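Local coordinates for suppressor of fused family protein (Neisseria gonorrhoeae, PDB 3K5J) that is of unknown function but resembles the N-terminal domain of human Sufu, and may likewise act by binding other proteins, at residues S10-F15 with Q127-M132; L121-G126 with F137-P142; E33-F38 with S57-F62. One frame throughout, in Å; residues are numbered along the deposited sequence. Where two conformers were deposited one is given.

Overall arrangement
Contacts 1 and 2 adjoin each other, their centres about 12 Å apart, and reach the same mixed sheet through neighbouring strands, 131-132 in contact 1 and 135-143 in contact 2; E130 and F137 join them through the backbone. Contact 2 lies nearest the middle of the chain, about 7 Å from its centre, and rests on tryptophan and proline packing with no hydrogen bond between its segments. Contact 1, further out, combines a buried histidine bond with a more exposed charged pair and a bridging water. Contact 3 sits about 19 to 20 Å from the centres of the others and touches neither; mostly buried despite its distance from the middle, it packs leucine and phenylalanine against a glycine-containing loop.

Contact 1: S10-F15 with Q127-M132; sequences SHLQKF and QELEYM
H11 reaches from the N-terminal helix 2-15 to the end of helix 127-130, where its NE2 donates to L129 O at 2.8 Å. The bond is fairly straight (164°): the acceptor lies almost exactly in the imidazole plane, whereas the donor is tilted from the carbonyl plane. With CG anti to the backbone N (chi1 178°), the ring points toward the 127-132 segment, and M132 CB lies over one face in a CH-pi contact, 3.7 Å from the ring centroid. F137 also stacks on the imidazole. The next residue, L12, touches L129 CD1 with its CD2 at 3.8 Å. K14 then crosses E128 at about a right angle; both have two conformers, and in one pairing NZ makes a long, weak salt bridge of 3.9 Å to E128 OE2. F15 closes the segment: L129 CB sits over the middle of its ring, 4.1 Å from the centroid, and the E128 chain runs past its edge, CD 3.8 Å from F15 CD1, with the carboxylate plane nearly perpendicular to the ring. A water donates to H11 O and, weakly, to E128 O. Helix and helix end are thus joined by one directed bond from a buried imidazole, whose rotation is set by that bond and by the packing on its face, while the outer charged pair and the bridging water add looser links.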
loop_
_atom_site.group_PDB
_atom_site.type_symbol
_atom_site.label_atom_id
_atom_site.label_comp_id
_atom_site.label_asym_id
_atom_site.label_seq_id
_atom_site.Cartn_x
_atom_site.Cartn_y
_atom_site.Cartn_z
ATOM N N SER A 10 -13.116 -5.134 -10.400
ATOM C CA SER A 10 -14.401 -4.417 -10.565
ATOM C C SER A 10 -14.566 -3.315 -9.543
ATOM O O SER A 10 -15.055 -2.246 -9.851
ATOM C CB SER A 10 -15.547 -5.405 -10.444
ATOM O OG SER A 10 -15.584 -6.229 -11.590
ATOM N N HIS A 11 -14.146 -3.591 -8.306
ATOM C CA HIS A 11 -14.181 -2.617 -7.226
ATOM C C HIS A 11 -13.315 -1.399 -7.577
ATOM O O HIS A 11 -13.737 -0.242 -7.463
ATOM C CB HIS A 11 -13.719 -3.278 -5.922
ATOM C CG HIS A 11 -13.673 -2.348 -4.757
ATOM N ND1 HIS A 11 -14.798 -1.767 -4.207
ATOM C CD2 HIS A 11 -12.615 -1.910 -4.029
ATOM C CE1 HIS A 11 -14.427 -1.022 -3.177
ATOM N NE2 HIS A 11 -13.112 -1.088 -3.051
ATOM N N LEU A 12 -12.109 -1.659 -8.058
ATOM C CA LEU A 12 -11.211 -0.575 -8.426
ATOM C C LEU A 12 -11.712 0.194 -9.645
ATOM O O LEU A 12 -11.625 1.409 -9.698
ATOM C CB LEU A 12 -9.788 -1.094 -8.679
ATOM C CG LEU A 12 -9.113 -1.891 -7.575
ATOM C CD1 LEU A 12 -7.758 -2.435 -8.020
ATOM C CD2 LEU A 12 -9.039 -1.062 -6.285
ATOM N N GLN A 13 -12.243 -0.541 -10.625
ATOM C CA GLN A 13 -12.728 0.078 -11.859
ATOM C C GLN A 13 -13.948 0.983 -11.595
ATOM O O GLN A 13 -14.107 2.047 -12.243
ATOM C CB GLN A 13 -13.036 -0.978 -12.917
ATOM C CG GLN A 13 -13.255 -0.421 -14.276
ATOM C CD GLN A 13 -12.023 0.271 -14.871
ATOM O OE1 GLN A 13 -11.176 -0.416 -15.466
ATOM N NE2 GLN A 13 -11.909 1.631 -14.740
ATOM N N LYS A 14 -14.797 0.567 -10.661
ATOM C CA LYS A 14 -15.975 1.346 -10.218
ATOM C C LYS A 14 -15.553 2.635 -9.527
ATOM O O LYS A 14 -16.174 3.698 -9.712
ATOM C CB LYS A 14 -16.840 0.501 -9.272
ATOM C CG LYS A 14 -18.046 1.215 -8.664
ATOM C CD LYS A 14 -18.657 0.421 -7.537
ATOM C CE LYS A 14 -19.440 1.329 -6.614
ATOM N NZ LYS A 14 -20.496 2.046 -7.366
ATOM N N PHE A 15 -14.497 2.552 -8.716
ATOM C CA PHE A 15 -14.020 3.721 -7.993
ATOM C C PHE A 15 -13.345 4.708 -8.954
ATOM O O PHE A 15 -13.582 5.906 -8.894
ATOM C CB PHE A 15 -13.091 3.304 -6.836
ATOM C CG PHE A 15 -12.654 4.475 -6.016
ATOM C CD1 PHE A 15 -13.556 5.095 -5.204
ATOM C CD2 PHE A 15 -11.402 5.003 -6.122
ATOM C CE1 PHE A 15 -13.211 6.216 -4.524
ATOM C CE2 PHE A 15 -11.055 6.133 -5.415
ATOM C CZ PHE A 15 -11.990 6.721 -4.610
ATOM N N GLN A 127 -14.379 5.936 1.888
ATOM C CA GLN A 127 -15.040 4.710 2.177
ATOM C C GLN A 127 -15.436 3.919 0.944
ATOM O O GLN A 127 -15.497 2.688 1.002
ATOM C CB GLN A 127 -16.284 4.968 3.013
ATOM C CG GLN A 127 -16.896 3.690 3.609
ATOM C CD GLN A 127 -18.160 3.989 4.334
ATOM O OE1 GLN A 127 -19.185 4.293 3.710
ATOM N NE2 GLN A 127 -18.096 3.957 5.660
ATOM N N GLU A 128 -15.683 4.600 -0.179
ATOM C CA GLU A 128 -16.056 3.870 -1.403
ATOM C C GLU A 128 -14.936 2.937 -1.870
ATOM O O GLU A 128 -15.209 1.882 -2.438
ATOM C CB GLU A 128 -16.415 4.817 -2.560
ATOM C CG GLU A 128 -16.998 4.105 -3.802
ATOM C CD GLU A 128 -17.359 5.062 -4.916
ATOM O OE1 GLU A 128 -17.161 6.277 -4.762
ATOM O OE2 GLU A 128 -17.814 4.575 -5.950
ATOM N N LEU A 129 -13.689 3.328 -1.618
ATOM C CA LEU A 129 -12.557 2.448 -1.865
ATOM C C LEU A 129 -12.313 1.496 -0.678
ATOM O O LEU A 129 -12.038 0.322 -0.880
ATOM C CB LEU A 129 -11.302 3.232 -2.178
ATOM C CG LEU A 129 -10.087 2.339 -2.523
ATOM C CD1 LEU A 129 -10.283 1.562 -3.848
ATOM C CD2 LEU A 129 -8.758 3.177 -2.588
ATOM N N GLU A 130 -12.453 1.995 0.550
ATOM C CA GLU A 130 -12.150 1.238 1.762
ATOM C C GLU A 130 -12.814 -0.140 1.830
ATOM O O GLU A 130 -12.163 -1.090 2.232
ATOM C CB GLU A 130 -12.535 2.078 2.989
ATOM C CG GLU A 130 -12.106 1.478 4.334
ATOM C CD GLU A 130 -12.857 2.069 5.499
ATOM O OE1 GLU A 130 -13.820 2.843 5.281
ATOM O OE2 GLU A 130 -12.433 1.774 6.626
ATOM N N TYR A 131 -14.117 -0.213 1.537
ATOM C CA TYR A 131 -14.875 -1.466 1.670
ATOM C C TYR A 131 -15.360 -1.988 0.357
ATOM O O TYR A 131 -15.991 -1.274 -0.420
ATOM C CB TYR A 131 -16.103 -1.271 2.580
ATOM C CG TYR A 131 -15.791 -1.393 4.071
ATOM C CD1 TYR A 131 -15.352 -0.316 4.844
ATOM C CD2 TYR A 131 -15.982 -2.598 4.728
ATOM C CE1 TYR A 131 -15.073 -0.476 6.197
ATOM C CE2 TYR A 131 -15.676 -2.762 6.070
ATOM C CZ TYR A 131 -15.237 -1.697 6.818
ATOM O OH TYR A 131 -14.969 -1.872 8.177
HETATM N N MSE A 132 -15.123 -3.278 0.183
HETATM C CA MSE A 132 -15.760 -4.139 -0.811
HETATM C C MSE A 132 -16.233 -5.469 -0.212
HETATM O O MSE A 132 -15.426 -6.273 0.138
HETATM C CB MSE A 132 -14.675 -4.556 -1.797
HETATM C CG MSE A 132 -15.024 -5.453 -2.926
HETATM SE SE MSE A 132 -13.557 -6.311 -3.767
HETATM C CE MSE A 132 -12.957 -7.691 -2.617
HETATM O O HOH W 1 -15.653 1.168 -5.732
HETATM O O HOH W 2 -17.126 5.823 -8.064
HETATM O O HOH W 3 -15.052 7.673 -7.177
#

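Contact 2: L121-G126 with F137-P142; sequences LPYPYG and FFWLLP
P124 lays its ring methylene CD over the face of W139, 3.8 Å from the centroid of the six-membered ring and 20° off the normal, a CH-pi contact in which proline and indole cross at about a right angle. L141 CB covers the opposite face, so the indole is clasped between a loop proline and a residue of its own strand. W139 CG stands anti to the backbone N (chi1 179°), which sends the indole toward the 121-126 loop. In the plane of the indole, at its edge, lies L121 O, 3.5 Å from W139 CE3. This carbonyl is turned there by an inverse gamma turn centred on P122, in which Y123 N bonds back to L121 O at 2.9 Å. Y123 crosses the tryptophan at about a right angle, its CD2 4.1 Å from W139 CZ3, with the indole carbon near the plane of the phenol ring. Nearer the start of the strand segment, P122 CG rests 3.5 Å from F137 O, and L121 lies alongside F138, pointing the same way, CD2 to CE1 4.2 Å. The loop finishes by leading G126 into the N-cap position of helix 127-130, both Y125 N and G126 N donating to P122 O. F68 and Y170 also meet the W139 ring, Y170 edge-to-face. No hydrogen bond spans the two segments, and F137 O, buried under P122, has no polar partner; the loop is therefore held on the strand by dispersion and CH-pi packing, while its inner bonds occupy L121 O and P122 O.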
loop_
_atom_site.group_PDB
_atom_site.type_symbol
_atom_site.label_atom_id
_atom_site.label_comp_id
_atom_site.label_asym_id
_atom_site.label_seq_id
_atom_site.Cartn_x
_atom_site.Cartn_y
_atom_site.Cartn_z
ATOM N N LEU A 121 -5.808 3.791 7.104
ATOM C CA LEU A 121 -7.067 3.912 6.394
ATOM C C LEU A 121 -6.824 4.726 5.113
ATOM O O LEU A 121 -5.870 5.516 5.041
ATOM C CB LEU A 121 -8.120 4.573 7.263
ATOM C CG LEU A 121 -8.586 3.787 8.462
ATOM C CD1 LEU A 121 -9.476 4.613 9.387
ATOM C CD2 LEU A 121 -9.254 2.436 8.054
ATOM N N PRO A 122 -7.664 4.533 4.082
ATOM C CA PRO A 122 -7.356 5.088 2.732
ATOM C C PRO A 122 -7.842 6.540 2.625
ATOM O O PRO A 122 -8.723 6.863 1.829
ATOM C CB PRO A 122 -8.103 4.120 1.805
ATOM C CG PRO A 122 -9.289 3.688 2.612
ATOM C CD PRO A 122 -8.716 3.500 4.007
ATOM N N TYR A 123 -7.237 7.416 3.411
ATOM C CA TYR A 123 -7.683 8.802 3.521
ATOM C C TYR A 123 -7.805 9.567 2.197
ATOM O O TYR A 123 -8.727 10.360 2.043
ATOM C CB TYR A 123 -6.792 9.566 4.502
ATOM C CG TYR A 123 -6.826 9.026 5.915
ATOM C CD1 TYR A 123 -8.000 9.008 6.636
ATOM C CD2 TYR A 123 -5.698 8.472 6.509
ATOM C CE1 TYR A 123 -8.025 8.520 7.933
ATOM C CE2 TYR A 123 -5.710 7.988 7.798
ATOM C CZ TYR A 123 -6.880 7.983 8.517
ATOM O OH TYR A 123 -6.870 7.466 9.784
ATOM N N PRO A 124 -6.914 9.307 1.200
ATOM C CA PRO A 124 -7.060 10.065 -0.065
ATOM C C PRO A 124 -8.315 9.764 -0.864
ATOM O O PRO A 124 -8.736 10.570 -1.711
ATOM C CB PRO A 124 -5.798 9.674 -0.857
ATOM C CG PRO A 124 -4.806 9.329 0.227
ATOM C CD PRO A 124 -5.614 8.607 1.244
ATOM N N TYR A 125 -8.913 8.598 -0.584
ATOM C CA TYR A 125 -9.963 8.029 -1.397
ATOM C C TYR A 125 -11.318 7.808 -0.717
ATOM O O TYR A 125 -12.366 7.921 -1.364
ATOM C CB TYR A 125 -9.448 6.745 -2.043
ATOM C CG TYR A 125 -8.208 6.971 -2.862
ATOM C CD1 TYR A 125 -8.199 7.948 -3.848
ATOM C CD2 TYR A 125 -7.055 6.241 -2.653
ATOM C CE1 TYR A 125 -7.059 8.212 -4.597
ATOM C CE2 TYR A 125 -5.912 6.479 -3.403
ATOM C CZ TYR A 125 -5.915 7.434 -4.396
ATOM O OH TYR A 125 -4.730 7.658 -5.101
ATOM N N GLY A 126 -11.286 7.504 0.574
ATOM C CA GLY A 126 -12.528 7.368 1.340
ATOM C C GLY A 126 -13.179 5.991 1.314
ATOM O O GLY A 126 -12.640 5.012 0.782
ATOM N N PHE A 137 -9.575 -2.170 1.982
ATOM C CA PHE A 137 -8.398 -1.707 1.233
ATOM C C PHE A 137 -7.663 -0.670 2.058
ATOM O O PHE A 137 -8.185 0.424 2.321
ATOM C CB PHE A 137 -8.827 -1.120 -0.113
ATOM C CG PHE A 137 -9.266 -2.208 -1.074
ATOM C CD1 PHE A 137 -10.521 -2.796 -0.973
ATOM C CD2 PHE A 137 -8.401 -2.652 -2.048
ATOM C CE1 PHE A 137 -10.853 -3.868 -1.747
ATOM C CE2 PHE A 137 -8.756 -3.719 -2.869
ATOM C CZ PHE A 137 -9.995 -4.302 -2.728
ATOM N N PHE A 138 -6.481 -1.052 2.507
ATOM C CA PHE A 138 -5.643 -0.212 3.348
ATOM C C PHE A 138 -4.485 0.395 2.565
ATOM O O PHE A 138 -3.932 -0.211 1.655
ATOM C CB PHE A 138 -5.087 -0.994 4.578
ATOM C CG PHE A 138 -6.124 -1.479 5.548
ATOM C CD1 PHE A 138 -7.369 -0.897 5.653
ATOM C CD2 PHE A 138 -5.855 -2.587 6.309
ATOM C CE1 PHE A 138 -8.270 -1.365 6.587
ATOM C CE2 PHE A 138 -6.791 -3.082 7.225
ATOM C CZ PHE A 138 -7.996 -2.456 7.333
ATOM N N TRP A 139 -4.095 1.593 2.992
ATOM C CA TRP A 139 -3.046 2.399 2.370
ATOM C C TRP A 139 -1.699 2.154 3.029
ATOM O O TRP A 139 -1.550 2.242 4.251
ATOM C CB TRP A 139 -3.449 3.858 2.533
ATOM C CG TRP A 139 -2.551 4.872 2.002
ATOM C CD1 TRP A 139 -1.702 4.751 0.958
ATOM C CD2 TRP A 139 -2.510 6.240 2.395
ATOM N NE1 TRP A 139 -1.096 5.949 0.683
ATOM C CE2 TRP A 139 -1.580 6.886 1.554
ATOM C CE3 TRP A 139 -3.146 6.987 3.382
ATOM C CZ2 TRP A 139 -1.306 8.244 1.654
ATOM C CZ3 TRP A 139 -2.859 8.326 3.501
ATOM C CH2 TRP A 139 -1.958 8.938 2.643
ATOM N N LEU A 140 -0.720 1.788 2.215
ATOM C CA LEU A 140 0.676 1.716 2.626
ATOM C C LEU A 140 1.313 3.124 2.482
ATOM O O LEU A 140 1.763 3.503 1.405
ATOM C CB LEU A 140 1.397 0.682 1.778
ATOM C CG LEU A 140 0.970 -0.771 1.958
ATOM C CD1 LEU A 140 1.587 -1.679 0.928
ATOM C CD2 LEU A 140 1.209 -1.252 3.376
ATOM N N LEU A 141 1.325 3.864 3.581
ATOM C CA LEU A 141 1.786 5.245 3.593
ATOM C C LEU A 141 3.291 5.261 3.924
ATOM O O LEU A 141 3.678 4.812 5.008
ATOM C CB LEU A 141 1.014 6.014 4.669
ATOM C CG LEU A 141 1.553 7.387 5.077
ATOM C CD1 LEU A 141 1.668 8.300 3.851
ATOM C CD2 LEU A 141 0.655 7.982 6.169
ATOM N N PRO A 142 4.157 5.752 3.014
ATOM C CA PRO A 142 5.586 5.800 3.390
ATOM C C PRO A 142 5.858 6.748 4.542
ATOM O O PRO A 142 5.315 7.862 4.576
ATOM C CB PRO A 142 6.283 6.280 2.110
ATOM C CG PRO A 142 5.276 6.179 1.024
ATOM C CD PRO A 142 3.916 6.256 1.658
#

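Contact 3: E33-F38 with S57-F62; sequences EELPDF and SGIGQF. With SO4 (sulfate ion), chain B.
S57 meets F38 through its backbone: S57 O lies 3.3 Å from F38 CD1 and 3.4 Å from F38 CA, the latter a CA-H...O contact with an angle of 141° at the hydrogen. G58 follows, at backbone angles that favour glycine, and its bare CA lets the F38 ring and L35 CD2 come close; its C atom is 4.0 Å from L35 CD2. I59 lies against both of these side chains: its CG1 is 3.9 Å from F38 CE1 and 4.0 Å from L35 CD2, with leucine and isoleucine crossing at about a right angle. F38 reaches this place with CG anti to the backbone N (chi1 178°), which swings the ring along the 57-59 backbone. Q61 stands aside from the packing and gives NE2 to O2 of a sulfate, probably from the crystallisation liquor, at 2.9 Å in a nearly straight bond (169°); Y4 N and the N-terminal G1 N also bond to this ion. F62 ends the segment, sliding past L35 in the opposite direction, its CE2 3.6 Å from L35 CD1. Across from it, L35 and F38 are the two ends of a type II beta turn that follows helix 30-34 and leads into strand 39-43. N5 takes up the S57 hydroxyl, and E66 gathers G58 N and G60 N on one carboxylate oxygen. The two segments lie where strand 52-57 ends and strand 39-43 begins, touched by helix 77-91 at F38 and I59 and by helix 2-15 at S57.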
loop_
_atom_site.group_PDB
_atom_site.type_symbol
_atom_site.label_atom_id
_atom_site.label_comp_id
_atom_site.label_asym_id
_atom_site.label_seq_id
_atom_site.Cartn_x
_atom_site.Cartn_y
_atom_site.Cartn_z
ATOM N N GLU A 33 3.858 -20.572 -5.201
ATOM C CA GLU A 33 3.648 -21.547 -4.070
ATOM C C GLU A 33 2.895 -20.958 -2.896
ATOM O O GLU A 33 1.989 -21.567 -2.306
ATOM C CB GLU A 33 4.967 -22.144 -3.584
ATOM N N GLU A 34 3.181 -19.722 -2.585
ATOM C CA GLU A 34 2.746 -19.158 -1.325
ATOM C C GLU A 34 1.372 -18.515 -1.371
ATOM O O GLU A 34 0.671 -18.484 -0.350
ATOM C CB GLU A 34 3.759 -18.168 -0.800
ATOM C CG GLU A 34 5.111 -18.849 -0.490
ATOM C CD GLU A 34 6.086 -17.887 0.121
ATOM O OE1 GLU A 34 5.672 -17.061 1.008
ATOM O OE2 GLU A 34 7.292 -18.030 -0.208
ATOM N N LEU A 35 1.005 -17.963 -2.517
ATOM C CA LEU A 35 -0.297 -17.329 -2.650
ATOM C C LEU A 35 -0.742 -17.405 -4.104
ATOM O O LEU A 35 -0.723 -16.423 -4.852
ATOM C CB LEU A 35 -0.338 -15.917 -2.098
ATOM C CG LEU A 35 -1.690 -15.216 -1.957
ATOM C CD1 LEU A 35 -2.647 -16.028 -1.061
ATOM C CD2 LEU A 35 -1.512 -13.798 -1.396
ATOM N N PRO A 36 -1.126 -18.623 -4.534
ATOM C CA PRO A 36 -1.467 -18.835 -5.920
ATOM C C PRO A 36 -2.503 -17.820 -6.429
ATOM O O PRO A 36 -3.437 -17.477 -5.713
ATOM C CB PRO A 36 -2.008 -20.248 -5.935
ATOM C CG PRO A 36 -1.388 -20.912 -4.757
ATOM C CD PRO A 36 -1.243 -19.870 -3.745
ATOM N N ASP A 37 -2.297 -17.377 -7.656
ATOM C CA ASP A 37 -3.179 -16.437 -8.366
ATOM C C ASP A 37 -3.104 -14.987 -7.880
ATOM O O ASP A 37 -3.823 -14.140 -8.406
ATOM C CB ASP A 37 -4.655 -16.857 -8.385
ATOM C CG ASP A 37 -4.845 -18.239 -8.893
ATOM O OD1 ASP A 37 -4.291 -18.541 -9.964
ATOM O OD2 ASP A 37 -5.562 -19.039 -8.192
ATOM N N PHE A 38 -2.188 -14.683 -6.970
ATOM C CA PHE A 38 -2.034 -13.303 -6.507
ATOM C C PHE A 38 -1.794 -12.378 -7.679
ATOM O O PHE A 38 -1.018 -12.674 -8.596
ATOM C CB PHE A 38 -0.845 -13.201 -5.536
ATOM C CG PHE A 38 -0.572 -11.804 -5.037
ATOM C CD1 PHE A 38 -1.365 -11.222 -4.066
ATOM C CD2 PHE A 38 0.534 -11.110 -5.504
ATOM C CE1 PHE A 38 -1.111 -9.967 -3.614
ATOM C CE2 PHE A 38 0.825 -9.855 -5.010
ATOM C CZ PHE A 38 -0.013 -9.268 -4.079
ATOM N N SER A 57 -4.071 -8.003 -4.838
ATOM C CA SER A 57 -5.280 -8.799 -4.983
ATOM C C SER A 57 -5.008 -10.264 -4.690
ATOM O O SER A 57 -4.322 -10.955 -5.467
ATOM C CB SER A 57 -5.825 -8.663 -6.423
ATOM O OG SER A 57 -7.063 -9.367 -6.585
ATOM N N GLY A 58 -5.522 -10.712 -3.563
ATOM C CA GLY A 58 -5.424 -12.114 -3.174
ATOM C C GLY A 58 -5.208 -12.277 -1.674
ATOM O O GLY A 58 -5.595 -13.280 -1.074
ATOM N N ILE A 59 -4.585 -11.288 -1.047
ATOM C CA ILE A 59 -4.311 -11.315 0.395
ATOM C C ILE A 59 -5.624 -11.309 1.160
ATOM O O ILE A 59 -5.750 -11.924 2.211
ATOM C CB ILE A 59 -3.389 -10.102 0.822
ATOM C CG1 ILE A 59 -2.016 -10.173 0.123
ATOM C CG2 ILE A 59 -3.315 -10.013 2.354
ATOM C CD1 ILE A 59 -1.172 -8.946 0.201
ATOM N N GLY A 60 -6.630 -10.642 0.595
ATOM C CA GLY A 60 -7.892 -10.465 1.314
ATOM C C GLY A 60 -8.686 -11.738 1.532
ATOM O O GLY A 60 -9.466 -11.814 2.467
ATOM N N GLN A 61 -8.422 -12.767 0.750
ATOM C CA GLN A 61 -9.102 -14.039 0.956
ATOM C C GLN A 61 -8.695 -14.707 2.278
ATOM O O GLN A 61 -9.454 -15.528 2.793
ATOM C CB GLN A 61 -8.871 -14.975 -0.232
ATOM C CG GLN A 61 -9.435 -14.488 -1.536
ATOM C CD GLN A 61 -9.527 -15.596 -2.566
ATOM O OE1 GLN A 61 -8.516 -16.042 -3.146
ATOM N NE2 GLN A 61 -10.780 -16.098 -2.776
ATOM N N PHE A 62 -7.514 -14.389 2.796
ATOM C CA PHE A 62 -7.045 -14.955 4.058
ATOM C C PHE A 62 -7.015 -13.932 5.182
ATOM O O PHE A 62 -7.294 -14.273 6.315
ATOM C CB PHE A 62 -5.659 -15.581 3.844
ATOM C CG PHE A 62 -5.670 -16.699 2.830
ATOM C CD1 PHE A 62 -5.952 -18.003 3.226
ATOM C CD2 PHE A 62 -5.451 -16.444 1.454
ATOM C CE1 PHE A 62 -5.986 -19.035 2.295
ATOM C CE2 PHE A 62 -5.520 -17.481 0.504
ATOM C CZ PHE A 62 -5.773 -18.779 0.949
HETATM S S SO4 B . -11.942 -17.742 -5.993
HETATM O O1 SO4 B . -11.370 -16.689 -6.825
HETATM O O2 SO4 B . -11.047 -18.086 -4.895
HETATM O O3 SO4 B . -13.234 -17.267 -5.489
HETATM O O4 SO4 B . -12.178 -18.950 -6.801
#